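Local coordinates for protein GNAT family acetyltransferase (Mycobacterium smegmatis, PDB 6C30) that probably transfers an acetyl group from acetyl-CoA to an amino group, such as a protein N-terminus, as a RimJ-type GNAT N-acetyltransferase, at residues A[143-157]-A[188-200]. Numbering follows the deposited sequence.
Sequences FTAVQLHRIEATVRP and RDHLLVAITAEEL
Two neighbouring antiparallel strands of the GNAT sheet, 150-155 and 186-196, meet here, paired from Ile151 with Ile195 through Ala153 with Val193 to Val155 with Leu191. Each of these hydrogen-bonded pairs contributes two backbone bonds, and Ala197 N to His149 O (2.8 Å) carries the pairing past the strand end. Beyond it, His149 swings its ring, with CG anti to the backbone N (chi1 175°), over to Glu198. His149 NE2 gives a nearly straight bond (2.7 Å) to the syn side of Glu198 OE2, the acceptor lying in the ring plane while the carboxylate stands almost perpendicular. OE1 of the same carboxylate takes the hydroxyl of Thr196, which helps fix its rotation.

Phe143 closes this end: Ala197 CA sits squarely over the ring centre at 3.8 Å, and Leu200 CD2 comes to the ring edge. In the GNAT fold strand 150-155 runs parallel to 114-121, the place where GNAT sheets characteristically splay and, in relatives, acetyl-CoA binds, and here its other side is taken by 186-196. On the face bearing Arg150, Glu152 and Ala194, the extended Arg150 reaches along its own strand and grips Glu152 OE2 with NH1 (2.9 Å) and NH2; Arg150 NH2 also pairs with Glu174 and lies 3.6 Å from Ala194 CB. On the reverse face Ala153 CB packs against Val193 CG2, and Val155 and Leu191 both reach helix 160-169.

At the far end Arg156 CG lies over the His190 ring, whose ND1 is held by Arg188 O. The Arg156 guanidinium continues flat onto that of Arg188, planes 24° apart; Val183 O and Asp184 O hold Arg188, and one water bridges Arg156 NE to Asp189 O.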
loop_
_atom_site.group_PDB
_atom_site.type_symbol
_atom_site.label_atom_id
_atom_site.label_comp_id
_atom_site.label_asym_id
_atom_site.label_seq_id
_atom_site.Cartn_x
_atom_site.Cartn_y
_atom_site.Cartn_z
ATOM N N PHE A 143 -4.630 -5.871 19.307
ATOM C CA PHE A 143 -5.683 -6.463 20.130
ATOM C C PHE A 143 -6.481 -7.516 19.360
ATOM O O PHE A 143 -7.341 -8.190 19.935
ATOM C CB PHE A 143 -6.614 -5.370 20.671
ATOM C CG PHE A 143 -5.979 -4.489 21.722
ATOM C CD1 PHE A 143 -5.003 -4.981 22.571
ATOM C CD2 PHE A 143 -6.364 -3.164 21.851
ATOM C CE1 PHE A 143 -4.424 -4.155 23.536
ATOM C CE2 PHE A 143 -5.788 -2.338 22.810
ATOM C CZ PHE A 143 -4.825 -2.839 23.655
ATOM N N THR A 144 -6.191 -7.672 18.070
ATOM C CA THR A 144 -6.818 -8.727 17.275
ATOM C C THR A 144 -5.768 -9.741 16.816
ATOM O O THR A 144 -5.553 -10.761 17.479
ATOM C CB THR A 144 -7.592 -8.156 16.060
ATOM O OG1 THR A 144 -6.729 -7.341 15.250
ATOM C CG2 THR A 144 -8.766 -7.311 16.530
ATOM N N ALA A 145 -5.087 -9.437 15.713
ATOM C CA ALA A 145 -4.131 -10.356 15.097
ATOM C C ALA A 145 -2.971 -10.791 16.001
ATOM O O ALA A 145 -2.547 -11.947 15.946
ATOM C CB ALA A 145 -3.576 -9.731 13.822
ATOM N N VAL A 146 -2.451 -9.884 16.825
ATOM C CA VAL A 146 -1.286 -10.222 17.654
ATOM C C VAL A 146 -1.738 -10.862 18.980
ATOM O O VAL A 146 -0.924 -11.375 19.748
ATOM C CB VAL A 146 -0.388 -8.974 17.904
ATOM C CG1 VAL A 146 0.976 -9.370 18.487
ATOM C CG2 VAL A 146 -0.176 -8.221 16.591
ATOM N N GLN A 147 -3.051 -10.853 19.212
ATOM C CA GLN A 147 -3.669 -11.510 20.370
ATOM C C GLN A 147 -3.173 -10.935 21.695
ATOM O O GLN A 147 -3.071 -11.642 22.702
ATOM C CB GLN A 147 -3.420 -13.023 20.322
ATOM C CG GLN A 147 -4.006 -13.683 19.084
ATOM C CD GLN A 147 -3.588 -15.134 18.943
ATOM O OE1 GLN A 147 -2.826 -15.657 19.758
ATOM N NE2 GLN A 147 -4.085 -15.793 17.901
ATOM N N LEU A 148 -2.882 -9.640 21.701
ATOM C CA LEU A 148 -2.407 -8.996 22.913
ATOM C C LEU A 148 -3.551 -8.436 23.758
ATOM O O LEU A 148 -4.664 -8.193 23.266
ATOM C CB LEU A 148 -1.415 -7.877 22.566
ATOM C CG LEU A 148 -0.138 -8.360 21.875
ATOM C CD1 LEU A 148 0.769 -7.178 21.542
ATOM C CD2 LEU A 148 0.608 -9.379 22.735
ATOM N N HIS A 149 -3.253 -8.248 25.040
ATOM C CA HIS A 149 -4.206 -7.734 26.017
ATOM C C HIS A 149 -3.951 -6.273 26.411
ATOM O O HIS A 149 -4.856 -5.573 26.845
ATOM C CB HIS A 149 -4.182 -8.618 27.271
ATOM C CG HIS A 149 -5.044 -8.109 28.383
ATOM N ND1 HIS A 149 -4.530 -7.487 29.501
ATOM C CD2 HIS A 149 -6.390 -8.102 28.535
ATOM C CE1 HIS A 149 -5.521 -7.132 30.300
ATOM N NE2 HIS A 149 -6.661 -7.492 29.735
ATOM N N ARG A 150 -2.717 -5.814 26.231
ATOM C CA ARG A 150 -2.316 -4.504 26.725
ATOM C C ARG A 150 -1.249 -3.900 25.821
ATOM O O ARG A 150 -0.364 -4.609 25.346
ATOM C CB ARG A 150 -1.805 -4.636 28.163
ATOM C CG ARG A 150 -1.297 -3.365 28.819
ATOM C CD ARG A 150 -0.978 -3.604 30.310
ATOM N NE ARG A 150 -0.436 -2.398 30.930
ATOM C CZ ARG A 150 0.820 -1.992 30.792
ATOM N NH1 ARG A 150 1.672 -2.715 30.071
ATOM N NH2 ARG A 150 1.226 -0.874 31.378
ATOM N N ILE A 151 -1.353 -2.599 25.582
ATOM C CA ILE A 151 -0.304 -1.843 24.911
ATOM C C ILE A 151 0.045 -0.622 25.755
ATOM O O ILE A 151 -0.844 0.089 26.246
ATOM C CB ILE A 151 -0.734 -1.414 23.498
ATOM C CG1 ILE A 151 -0.914 -2.645 22.595
ATOM C CG2 ILE A 151 0.269 -0.440 22.885
ATOM C CD1 ILE A 151 0.359 -3.442 22.360
ATOM N N GLU A 152 1.340 -0.386 25.949
ATOM C CA GLU A 152 1.800 0.777 26.689
ATOM C C GLU A 152 2.703 1.645 25.828
ATOM O O GLU A 152 3.154 1.215 24.763
ATOM C CB GLU A 152 2.554 0.353 27.952
ATOM C CG GLU A 152 3.858 -0.374 27.644
ATOM C CD GLU A 152 4.604 -0.838 28.880
ATOM O OE1 GLU A 152 5.827 -1.054 28.775
ATOM O OE2 GLU A 152 3.985 -1.004 29.958
ATOM N N ALA A 153 2.952 2.862 26.292
ATOM C CA ALA A 153 3.892 3.769 25.632
ATOM C C ALA A 153 4.559 4.637 26.676
ATOM O O ALA A 153 4.026 4.827 27.781
ATOM C CB ALA A 153 3.194 4.640 24.592
ATOM N N THR A 154 5.746 5.138 26.349
ATOM C CA THR A 154 6.449 6.051 27.242
ATOM C C THR A 154 6.682 7.379 26.531
ATOM O O THR A 154 6.917 7.429 25.313
ATOM C CB THR A 154 7.786 5.457 27.746
ATOM O OG1 THR A 154 8.573 5.031 26.626
ATOM C CG2 THR A 154 7.517 4.262 28.643
ATOM N N VAL A 155 6.581 8.465 27.284
ATOM C CA VAL A 155 6.650 9.792 26.694
ATOM C C VAL A 155 7.146 10.767 27.756
ATOM O O VAL A 155 6.706 10.704 28.899
ATOM C CB VAL A 155 5.262 10.212 26.127
ATOM C CG1 VAL A 155 4.166 10.118 27.189
ATOM C CG2 VAL A 155 5.325 11.605 25.520
ATOM N N ARG A 156 8.091 11.632 27.407
ATOM C CA ARG A 156 8.567 12.615 28.370
ATOM C C ARG A 156 7.444 13.579 28.744
ATOM O O ARG A 156 6.642 13.968 27.883
ATOM C CB ARG A 156 9.778 13.378 27.816
ATOM C CG ARG A 156 11.056 12.536 27.801
ATOM C CD ARG A 156 12.243 13.303 27.222
ATOM N NE ARG A 156 12.615 14.429 28.074
ATOM C CZ ARG A 156 13.464 15.388 27.719
ATOM N NH1 ARG A 156 14.025 15.372 26.515
ATOM N NH2 ARG A 156 13.740 16.372 28.570
ATOM N N PRO A 157 7.375 13.964 30.031
ATOM C CA PRO A 157 6.369 14.950 30.437
ATOM C C PRO A 157 6.464 16.217 29.600
ATOM O O PRO A 157 5.443 16.853 29.360
ATOM C CB PRO A 157 6.720 15.239 31.899
ATOM C CG PRO A 157 7.419 14.007 32.376
ATOM C CD PRO A 157 8.148 13.447 31.176
ATOM N N ARG A 188 16.290 10.564 31.519
ATOM C CA ARG A 188 15.109 11.431 31.577
ATOM C C ARG A 188 13.850 10.716 32.050
ATOM O O ARG A 188 13.549 9.608 31.591
ATOM C CB ARG A 188 14.817 12.044 30.201
ATOM C CG ARG A 188 16.011 12.636 29.487
ATOM C CD ARG A 188 16.202 14.055 29.894
ATOM N NE ARG A 188 17.286 14.719 29.178
ATOM C CZ ARG A 188 17.631 15.979 29.418
ATOM N NH1 ARG A 188 16.960 16.667 30.332
ATOM N NH2 ARG A 188 18.630 16.548 28.758
ATOM N N ASP A 189 13.098 11.353 32.952
ATOM C CA ASP A 189 11.788 10.836 33.338
ATOM C C ASP A 189 10.891 10.638 32.117
ATOM O O ASP A 189 10.868 11.479 31.219
ATOM C CB ASP A 189 11.054 11.789 34.282
ATOM C CG ASP A 189 11.740 11.984 35.623
ATOM O OD1 ASP A 189 12.783 11.355 35.930
ATOM O OD2 ASP A 189 11.179 12.799 36.390
ATOM N N HIS A 190 10.146 9.540 32.092
ATOM C CA HIS A 190 9.114 9.312 31.086
ATOM C C HIS A 190 7.819 8.905 31.776
ATOM O O HIS A 190 7.834 8.063 32.682
ATOM C CB HIS A 190 9.525 8.212 30.097
ATOM C CG HIS A 190 10.520 8.645 29.061
ATOM N ND1 HIS A 190 11.812 9.009 29.374
ATOM C CD2 HIS A 190 10.417 8.740 27.710
ATOM C CE1 HIS A 190 12.456 9.328 28.263
ATOM N NE2 HIS A 190 11.636 9.165 27.241
ATOM N N LEU A 191 6.706 9.508 31.372
ATOM C CA LEU A 191 5.394 8.996 31.744
ATOM C C LEU A 191 5.159 7.648 31.089
ATOM O O LEU A 191 5.610 7.411 29.968
ATOM C CB LEU A 191 4.293 9.971 31.325
ATOM C CG LEU A 191 4.250 11.281 32.110
ATOM C CD1 LEU A 191 3.550 12.338 31.292
ATOM C CD2 LEU A 191 3.564 11.091 33.456
ATOM N N LEU A 192 4.474 6.766 31.801
ATOM C CA LEU A 192 4.007 5.512 31.250
ATOM C C LEU A 192 2.511 5.632 31.031
ATOM O O LEU A 192 1.771 5.967 31.966
ATOM C CB LEU A 192 4.322 4.349 32.200
ATOM C CG LEU A 192 3.826 2.970 31.779
ATOM C CD1 LEU A 192 4.551 2.506 30.526
ATOM C CD2 LEU A 192 3.999 1.949 32.903
ATOM N N VAL A 193 2.066 5.370 29.810
ATOM C CA VAL A 193 0.639 5.383 29.506
ATOM C C VAL A 193 0.247 4.018 28.931
ATOM O O VAL A 193 1.104 3.292 28.427
ATOM C CB VAL A 193 0.255 6.528 28.530
ATOM C CG1 VAL A 193 0.706 7.881 29.072
ATOM C CG2 VAL A 193 0.832 6.286 27.135
ATOM N N ALA A 194 -1.033 3.651 29.012
ATOM C CA ALA A 194 -1.439 2.310 28.623
ATOM C C ALA A 194 -2.914 2.227 28.277
ATOM O O ALA A 194 -3.721 3.078 28.668
ATOM C CB ALA A 194 -1.128 1.311 29.736
ATOM N N ILE A 195 -3.257 1.182 27.544
ATOM C CA ILE A 195 -4.649 0.860 27.271
ATOM C C ILE A 195 -4.757 -0.663 27.181
ATOM O O ILE A 195 -3.814 -1.327 26.744
ATOM C CB ILE A 195 -5.140 1.569 25.975
ATOM C CG1 ILE A 195 -6.652 1.392 25.795
ATOM C CG2 ILE A 195 -4.367 1.095 24.728
ATOM C CD1 ILE A 195 -7.226 2.163 24.607
ATOM N N THR A 196 -5.875 -1.229 27.636
ATOM C CA THR A 196 -6.034 -2.679 27.549
ATOM C C THR A 196 -7.192 -3.016 26.610
ATOM O O THR A 196 -7.994 -2.146 26.266
ATOM C CB THR A 196 -6.244 -3.344 28.942
ATOM O OG1 THR A 196 -7.500 -2.936 29.503
ATOM C CG2 THR A 196 -5.113 -2.984 29.900
ATOM N N ALA A 197 -7.251 -4.276 26.186
ATOM C CA ALA A 197 -8.176 -4.695 25.139
ATOM C C ALA A 197 -9.634 -4.444 25.515
ATOM O O ALA A 197 -10.444 -4.107 24.652
ATOM C CB ALA A 197 -7.958 -6.153 24.807
ATOM N N GLU A 198 -9.954 -4.581 26.800
ATOM C CA GLU A 198 -11.314 -4.303 27.287
ATOM C C GLU A 198 -11.781 -2.891 26.929
ATOM O O GLU A 198 -12.978 -2.650 26.775
ATOM C CB GLU A 198 -11.395 -4.488 28.810
ATOM C CG GLU A 198 -11.090 -5.898 29.310
ATOM C CD GLU A 198 -9.625 -6.095 29.660
ATOM O OE1 GLU A 198 -8.802 -5.249 29.260
ATOM O OE2 GLU A 198 -9.298 -7.094 30.333
ATOM N N GLU A 199 -10.839 -1.959 26.802
ATOM C CA GLU A 199 -11.162 -0.555 26.575
ATOM C C GLU A 199 -11.320 -0.208 25.101
ATOM O O GLU A 199 -11.747 0.894 24.769
ATOM C CB GLU A 199 -10.081 0.349 27.164
ATOM C CG GLU A 199 -9.730 0.070 28.608
ATOM C CD GLU A 199 -8.593 0.945 29.086
ATOM O OE1 GLU A 199 -8.798 2.166 29.278
ATOM O OE2 GLU A 199 -7.475 0.411 29.256
ATOM N N LEU A 200 -10.943 -1.129 24.223
ATOM C CA LEU A 200 -10.911 -0.798 22.797
ATOM C C LEU A 200 -12.279 -0.373 22.230
ATOM O O LEU A 200 -12.360 0.679 21.603
ATOM C CB LEU A 200 -10.341 -1.961 21.979
ATOM C CG LEU A 200 -10.164 -1.592 20.501
ATOM C CD1 LEU A 200 -9.165 -0.456 20.359
ATOM C CD2 LEU A 200 -9.732 -2.797 19.676
HETATM O O HOH W 1 11.923 14.059 30.908
HETATM O O HOH W 2 14.333 15.717 31.756
#